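Local coordinates for glycoside hydrolase family protein (Novosphingobium sp. PP1Y, PDB 6Q2F) that probably acts as an alpha-L-rhamnosidase, hydrolysing the glycosidic bond of alpha-linked L-rhamnose in its substrates, at residues D74-K79 / D122-E127; D1056-S1061 / I1092-T1097. One frame throughout, in Å; residues are numbered along the deposited sequence.

Contact 1: D74-K79 / D122-E127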
loop_
_atom_site.group_PDB
_atom_site.type_symbol
_atom_site.label_atom_id
_atom_site.label_comp_id
_atom_site.label_asym_id
_atom_site.label_seq_id
_atom_site.Cartn_x
_atom_site.Cartn_y
_atom_site.Cartn_z
ATOM N N ASP A 74 1.437 -28.424 7.435
ATOM C CA ASP A 74 1.715 -27.118 6.831
ATOM C C ASP A 74 3.151 -26.692 7.081
ATOM O O ASP A 74 3.873 -26.310 6.147
ATOM C CB ASP A 74 0.783 -26.050 7.393
ATOM C CG ASP A 74 -0.622 -26.134 6.844
ATOM O OD1 ASP A 74 -0.890 -26.993 5.978
ATOM O OD2 ASP A 74 -1.455 -25.310 7.279
ATOM N N LEU A 75 3.580 -26.709 8.347
ATOM C CA LEU A 75 4.886 -26.137 8.651
ATOM C C LEU A 75 6.010 -27.057 8.190
ATOM O O LEU A 75 7.086 -26.576 7.819
ATOM C CB LEU A 75 4.990 -25.822 10.141
ATOM C CG LEU A 75 4.496 -24.425 10.551
ATOM C CD1 LEU A 75 3.029 -24.209 10.190
ATOM C CD2 LEU A 75 4.731 -24.179 12.037
ATOM N N GLU A 76 5.770 -28.368 8.164
ATOM C CA GLU A 76 6.761 -29.267 7.588
ATOM C C GLU A 76 6.867 -29.070 6.078
ATOM O O GLU A 76 7.962 -29.182 5.516
ATOM C CB GLU A 76 6.430 -30.729 7.916
ATOM C CG GLU A 76 6.638 -31.106 9.394
ATOM C CD GLU A 76 6.077 -32.474 9.717
ATOM O OE1 GLU A 76 6.549 -33.084 10.698
ATOM O OE2 GLU A 76 5.181 -32.934 8.990
ATOM N N TRP A 77 5.744 -28.792 5.400
ATOM C CA TRP A 77 5.809 -28.470 3.975
ATOM C C TRP A 77 6.655 -27.220 3.732
ATOM O O TRP A 77 7.496 -27.189 2.830
ATOM C CB TRP A 77 4.408 -28.283 3.392
ATOM C CG TRP A 77 4.470 -27.729 1.991
ATOM C CD1 TRP A 77 4.869 -28.391 0.867
ATOM C CD2 TRP A 77 4.169 -26.387 1.574
ATOM N NE1 TRP A 77 4.827 -27.548 -0.226
ATOM C CE2 TRP A 77 4.397 -26.315 0.183
ATOM C CE3 TRP A 77 3.732 -25.250 2.237
ATOM C CZ2 TRP A 77 4.191 -25.145 -0.552
ATOM C CZ3 TRP A 77 3.529 -24.083 1.506
ATOM C CH2 TRP A 77 3.755 -24.039 0.130
HETATM N N MSE A 78 6.465 -26.194 4.554
HETATM C CA MSE A 78 7.172 -24.923 4.421
HETATM C C MSE A 78 8.664 -25.113 4.566
HETATM O O MSE A 78 9.447 -24.475 3.863
HETATM C CB MSE A 78 6.682 -23.919 5.459
HETATM C CG MSE A 78 5.284 -23.386 5.215
HETATM SE SE MSE A 78 4.670 -22.225 6.715
HETATM C CE MSE A 78 2.793 -22.058 6.224
ATOM N N LYS A 79 9.067 -25.979 5.498
ATOM C CA LYS A 79 10.485 -26.317 5.600
ATOM C C LYS A 79 10.981 -27.001 4.334
ATOM O O LYS A 79 12.017 -26.607 3.791
ATOM C CB LYS A 79 10.760 -27.188 6.822
ATOM C CG LYS A 79 10.633 -26.432 8.119
ATOM C CD LYS A 79 11.519 -25.185 8.100
ATOM C CE LYS A 79 12.987 -25.541 8.127
ATOM N NZ LYS A 79 13.771 -24.316 8.430
ATOM N N ASP A 122 8.984 -22.647 16.363
ATOM C CA ASP A 122 10.229 -22.671 17.115
ATOM C C ASP A 122 11.052 -23.902 16.751
ATOM O O ASP A 122 12.236 -23.792 16.426
ATOM C CB ASP A 122 9.923 -22.639 18.609
ATOM C CG ASP A 122 11.171 -22.697 19.462
ATOM O OD1 ASP A 122 11.923 -21.690 19.488
ATOM O OD2 ASP A 122 11.396 -23.739 20.109
ATOM N N ARG A 123 10.434 -25.086 16.795
ATOM C CA ARG A 123 11.155 -26.321 16.499
ATOM C C ARG A 123 11.710 -26.318 15.075
ATOM O O ARG A 123 12.837 -26.766 14.835
ATOM C CB ARG A 123 10.230 -27.515 16.698
ATOM C CG ARG A 123 10.813 -28.835 16.240
ATOM C CD ARG A 123 9.874 -29.998 16.573
ATOM N NE ARG A 123 8.761 -30.096 15.629
ATOM C CZ ARG A 123 8.861 -30.628 14.414
ATOM N NH1 ARG A 123 10.029 -31.119 13.993
ATOM N NH2 ARG A 123 7.798 -30.667 13.612
ATOM N N LEU A 124 10.934 -25.817 14.120
ATOM C CA LEU A 124 11.289 -25.856 12.712
ATOM C C LEU A 124 12.066 -24.628 12.254
ATOM O O LEU A 124 12.426 -24.547 11.075
ATOM C CB LEU A 124 10.022 -26.019 11.870
ATOM C CG LEU A 124 9.366 -27.382 12.065
ATOM C CD1 LEU A 124 8.039 -27.500 11.314
ATOM C CD2 LEU A 124 10.338 -28.466 11.601
ATOM N N ASP A 125 12.338 -23.680 13.150
ATOM C CA ASP A 125 13.100 -22.478 12.820
ATOM C C ASP A 125 12.403 -21.652 11.735
ATOM O O ASP A 125 13.006 -21.229 10.752
ATOM C CB ASP A 125 14.543 -22.819 12.413
ATOM C CG ASP A 125 15.422 -21.585 12.338
ATOM O OD1 ASP A 125 14.968 -20.523 12.821
ATOM O OD2 ASP A 125 16.545 -21.665 11.804
ATOM N N LEU A 126 11.104 -21.423 11.952
ATOM C CA LEU A 126 10.286 -20.536 11.133
ATOM C C LEU A 126 9.906 -19.323 11.969
ATOM O O LEU A 126 9.438 -19.473 13.099
ATOM C CB LEU A 126 9.020 -21.255 10.632
ATOM C CG LEU A 126 9.309 -22.455 9.743
ATOM C CD1 LEU A 126 8.079 -23.340 9.517
ATOM C CD2 LEU A 126 9.876 -21.959 8.425
ATOM N N GLU A 127 10.104 -18.132 11.416
ATOM C CA GLU A 127 9.690 -16.903 12.088
ATOM C C GLU A 127 8.172 -16.783 12.052
ATOM O O GLU A 127 7.582 -16.646 10.978
ATOM C CB GLU A 127 10.326 -15.690 11.417
ATOM C CG GLU A 127 9.722 -14.368 11.864
ATOM C CD GLU A 127 10.211 -13.186 11.046
ATOM O OE1 GLU A 127 11.196 -12.545 11.443
ATOM O OE2 GLU A 127 9.593 -12.913 9.996
HETATM O O HOH W 1 9.772 -32.128 10.961
#

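Contact 2: D1056-S1061 / I1092-T1097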
loop_
_atom_site.group_PDB
_atom_site.type_symbol
_atom_site.label_atom_id
_atom_site.label_comp_id
_atom_site.label_asym_id
_atom_site.label_seq_id
_atom_site.Cartn_x
_atom_site.Cartn_y
_atom_site.Cartn_z
ATOM N N ASP A 1056 3.795 -27.117 -16.275
ATOM C CA ASP A 1056 4.367 -25.800 -16.252
ATOM C C ASP A 1056 5.793 -25.714 -15.731
ATOM O O ASP A 1056 6.423 -24.711 -15.904
ATOM C CB ASP A 1056 3.513 -24.915 -15.374
ATOM C CG ASP A 1056 2.131 -24.807 -15.836
ATOM O OD1 ASP A 1056 1.883 -24.312 -16.898
ATOM O OD2 ASP A 1056 1.265 -25.177 -15.097
ATOM N N LEU A 1057 6.277 -26.759 -15.083
ATOM C CA LEU A 1057 7.616 -26.810 -14.563
ATOM C C LEU A 1057 8.045 -28.228 -14.586
ATOM O O LEU A 1057 7.237 -29.090 -14.577
ATOM C CB LEU A 1057 7.737 -26.246 -13.152
ATOM C CG LEU A 1057 6.876 -26.727 -11.994
ATOM C CD1 LEU A 1057 7.504 -26.413 -10.657
ATOM C CD2 LEU A 1057 5.490 -26.160 -12.063
ATOM N N ALA A 1058 9.336 -28.463 -14.617
ATOM C CA ALA A 1058 9.846 -29.792 -14.670
ATOM C C ALA A 1058 11.133 -30.044 -13.951
ATOM O O ALA A 1058 12.098 -29.377 -14.137
ATOM C CB ALA A 1058 10.005 -30.202 -16.107
ATOM N N GLN A 1059 11.128 -31.069 -13.140
ATOM C CA GLN A 1059 12.330 -31.479 -12.425
ATOM C C GLN A 1059 12.957 -32.636 -13.199
ATOM O O GLN A 1059 12.262 -33.591 -13.546
ATOM C CB GLN A 1059 11.984 -31.865 -10.971
ATOM C CG GLN A 1059 13.138 -32.378 -10.104
ATOM C CD GLN A 1059 13.502 -33.833 -10.413
ATOM O OE1 GLN A 1059 12.636 -34.711 -10.458
ATOM N NE2 GLN A 1059 14.785 -34.084 -10.641
ATOM N N VAL A 1060 14.259 -32.545 -13.481
ATOM C CA VAL A 1060 14.937 -33.467 -14.388
ATOM C C VAL A 1060 16.001 -34.248 -13.633
ATOM O O VAL A 1060 16.849 -33.658 -12.952
ATOM C CB VAL A 1060 15.563 -32.726 -15.579
ATOM C CG1 VAL A 1060 16.365 -33.713 -16.470
ATOM C CG2 VAL A 1060 14.470 -32.026 -16.362
ATOM N N SER A 1061 15.971 -35.569 -13.780
ATOM C CA SER A 1061 16.983 -36.471 -13.252
ATOM C C SER A 1061 17.637 -37.219 -14.406
ATOM O O SER A 1061 16.945 -37.817 -15.236
ATOM C CB SER A 1061 16.377 -37.463 -12.251
ATOM O OG SER A 1061 15.931 -36.770 -11.092
ATOM N N ILE A 1092 11.727 -37.029 -16.036
ATOM C CA ILE A 1092 11.320 -35.634 -16.021
ATOM C C ILE A 1092 9.974 -35.567 -15.322
ATOM O O ILE A 1092 8.976 -36.081 -15.842
ATOM C CB ILE A 1092 11.231 -35.042 -17.428
ATOM C CG1 ILE A 1092 12.579 -35.203 -18.143
ATOM C CG2 ILE A 1092 10.776 -33.592 -17.348
ATOM C CD1 ILE A 1092 12.646 -34.552 -19.505
ATOM N N ARG A 1093 9.942 -34.953 -14.137
ATOM C CA ARG A 1093 8.719 -34.862 -13.362
ATOM C C ARG A 1093 8.100 -33.504 -13.661
ATOM O O ARG A 1093 8.651 -32.462 -13.268
ATOM C CB ARG A 1093 9.017 -35.059 -11.879
ATOM C CG ARG A 1093 9.302 -36.524 -11.532
ATOM C CD ARG A 1093 9.938 -36.703 -10.159
ATOM N NE ARG A 1093 9.098 -36.189 -9.081
ATOM C CZ ARG A 1093 9.348 -35.073 -8.403
ATOM N NH1 ARG A 1093 10.426 -34.335 -8.682
ATOM N NH2 ARG A 1093 8.522 -34.698 -7.443
ATOM N N VAL A 1094 7.001 -33.504 -14.416
ATOM C CA VAL A 1094 6.322 -32.275 -14.810
ATOM C C VAL A 1094 5.106 -32.075 -13.924
ATOM O O VAL A 1094 4.260 -32.971 -13.801
ATOM C CB VAL A 1094 5.900 -32.284 -16.284
ATOM C CG1 VAL A 1094 5.233 -30.950 -16.613
ATOM C CG2 VAL A 1094 7.102 -32.535 -17.184
ATOM N N ALA A 1095 5.016 -30.897 -13.322
ATOM C CA ALA A 1095 3.870 -30.477 -12.531
ATOM C C ALA A 1095 3.123 -29.385 -13.284
ATOM O O ALA A 1095 3.745 -28.518 -13.914
ATOM C CB ALA A 1095 4.316 -29.944 -11.163
ATOM N N ASN A 1096 1.793 -29.414 -13.212
ATOM C CA ASN A 1096 0.967 -28.341 -13.753
ATOM C C ASN A 1096 0.110 -27.777 -12.617
ATOM O O ASN A 1096 0.322 -28.101 -11.448
ATOM C CB ASN A 1096 0.121 -28.842 -14.921
ATOM C CG ASN A 1096 -0.814 -29.962 -14.517
ATOM O OD1 ASN A 1096 -0.636 -30.577 -13.461
ATOM N ND2 ASN A 1096 -1.806 -30.248 -15.363
ATOM N N THR A 1097 -0.857 -26.930 -12.967
ATOM C CA THR A 1097 -1.775 -26.347 -11.995
ATOM C C THR A 1097 -3.014 -27.232 -11.823
ATOM O O THR A 1097 -3.249 -28.180 -12.575
ATOM C CB THR A 1097 -2.223 -24.950 -12.422
ATOM O OG1 THR A 1097 -2.988 -25.050 -13.631
ATOM C CG2 THR A 1097 -1.021 -24.005 -12.628
HETATM O O HOH W 2 -1.215 -25.620 -15.667
#

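Contact 1: D74-K79 / D122-E127
K79 meets L124, L126 and the end of helix 108-124. Its NZ donates a hydrogen bond to L124 O at 3.0 Å, the one hydrogen bond made directly between the two segments. The donor lies almost in line with the carbonyl, at a C=O...N angle of 170°. The lysine chain bends at its second and third torsions, which curls NZ onto this oxygen. A Schellman motif with D125 at positive phi ends the helix here, and the ammonium charge probably suits its carbonyl-rich end. Replacing K79 by an alanine would probably leave L124 O without this donor and uncover L124 and L126, since the aliphatic part of the lysine packs on both.

The apolar contacts spread from the lysine stem to L75 and M78. K79 CD lies 3.6 Å from L126 CD2, and K79 CG is 3.8 Å from L124 CB. L124 CD1 reaches L75 CB at 3.7 Å. L126 CD1 touches L75 CG at 3.9 Å and, more loosely, M78 CB.

The charged pair is weaker. E76 OE1 and R123 NH2 form a long salt bridge of 4.0 Å, with carboxylate and guanidinium planes 89° apart. Water 1 accepts from R123 NH1 in the guanidinium plane and donates weakly to E76 OE1. E120, one turn back, is the stronger partner of R123.

Helices 68-81 and 108-124 are neighbours in the outer layer of a (beta/alpha)8 barrel. L75, M78 and L126 all rest on L86 of strand 85-91, and L75 and M78 also touch W59 of strand 56-62.

Contact 2: D1056-S1061 / I1092-T1097
L1057 and Q1059 form antiparallel hydrogen-bonded pairs with A1095 and R1093, and the non-hydrogen-bonded pairs A1058-V1094 and V1060-I1092 complete the ladder, its axes 4.5 Å apart at 166°. Q1059 N to R1093 O and R1093 N to Q1059 O are both 2.8 Å.

At one end A1095 O takes two donors. D1056 N reaches A1095 O at 2.7 Å and nearly straight, and L1057 N reaches A1095 O at 3.3 Å. D1056 and L1057 thus share A1095, a classic beta bulge. Beyond it, water 2 donates to D1056 OD2 and accepts from T1097 N, while D1056 OD1 pairs with R1128.

The A1058, V1060, I1092 and V1094 face is apolar. A1058 CB lies 3.7 Å from I1092 CG2. V1060 and I1092 run side by side. This face packs on strand 1047-1055 of the second sheet, in a beta sandwich consistent with the galactose-binding-like fold.

The other face carries a polar pair. R1093 NH1 donates to Q1059 OE1 at 2.9 Å. The acceptor lies in the guanidinium plane, but the donor is tilted 29° from the amide carbonyl plane. Q1059 has CG anti to the backbone N and bends at chi2 (-78°), turning its amide across the arginine. Q1059 NE2 donates to S1061 OG at 3.0 Å, and also to D1066 OD1, so the amide is held from both ends. On the same face L1057 CD2 touches A1095 CB, near W1071 and W707 respectively.

In the fold
The centres of contacts 1 and 2 lie 25 Å apart, and their nearest atoms are about 11 Å apart, so they do not touch. Contact 1 packs two outer helices of the barrel. Contact 2 joins two strands of the later sandwich. The loop residues R703 to A708 run between them: R703 forms a salt bridge with D74 and A708 O accepts a hydrogen bond from W77, both in segment 74-79, while S706 and W707 meet N1096 and A1095 of contact 2. None of the sodium ligands D503, S504, E583, E586 and E644 belongs to either contact. D503 and E583 directly follow barrel strands, whereas contact 1 sits where strands 85-91 and 127-131 begin, toward the opposite end of the barrel.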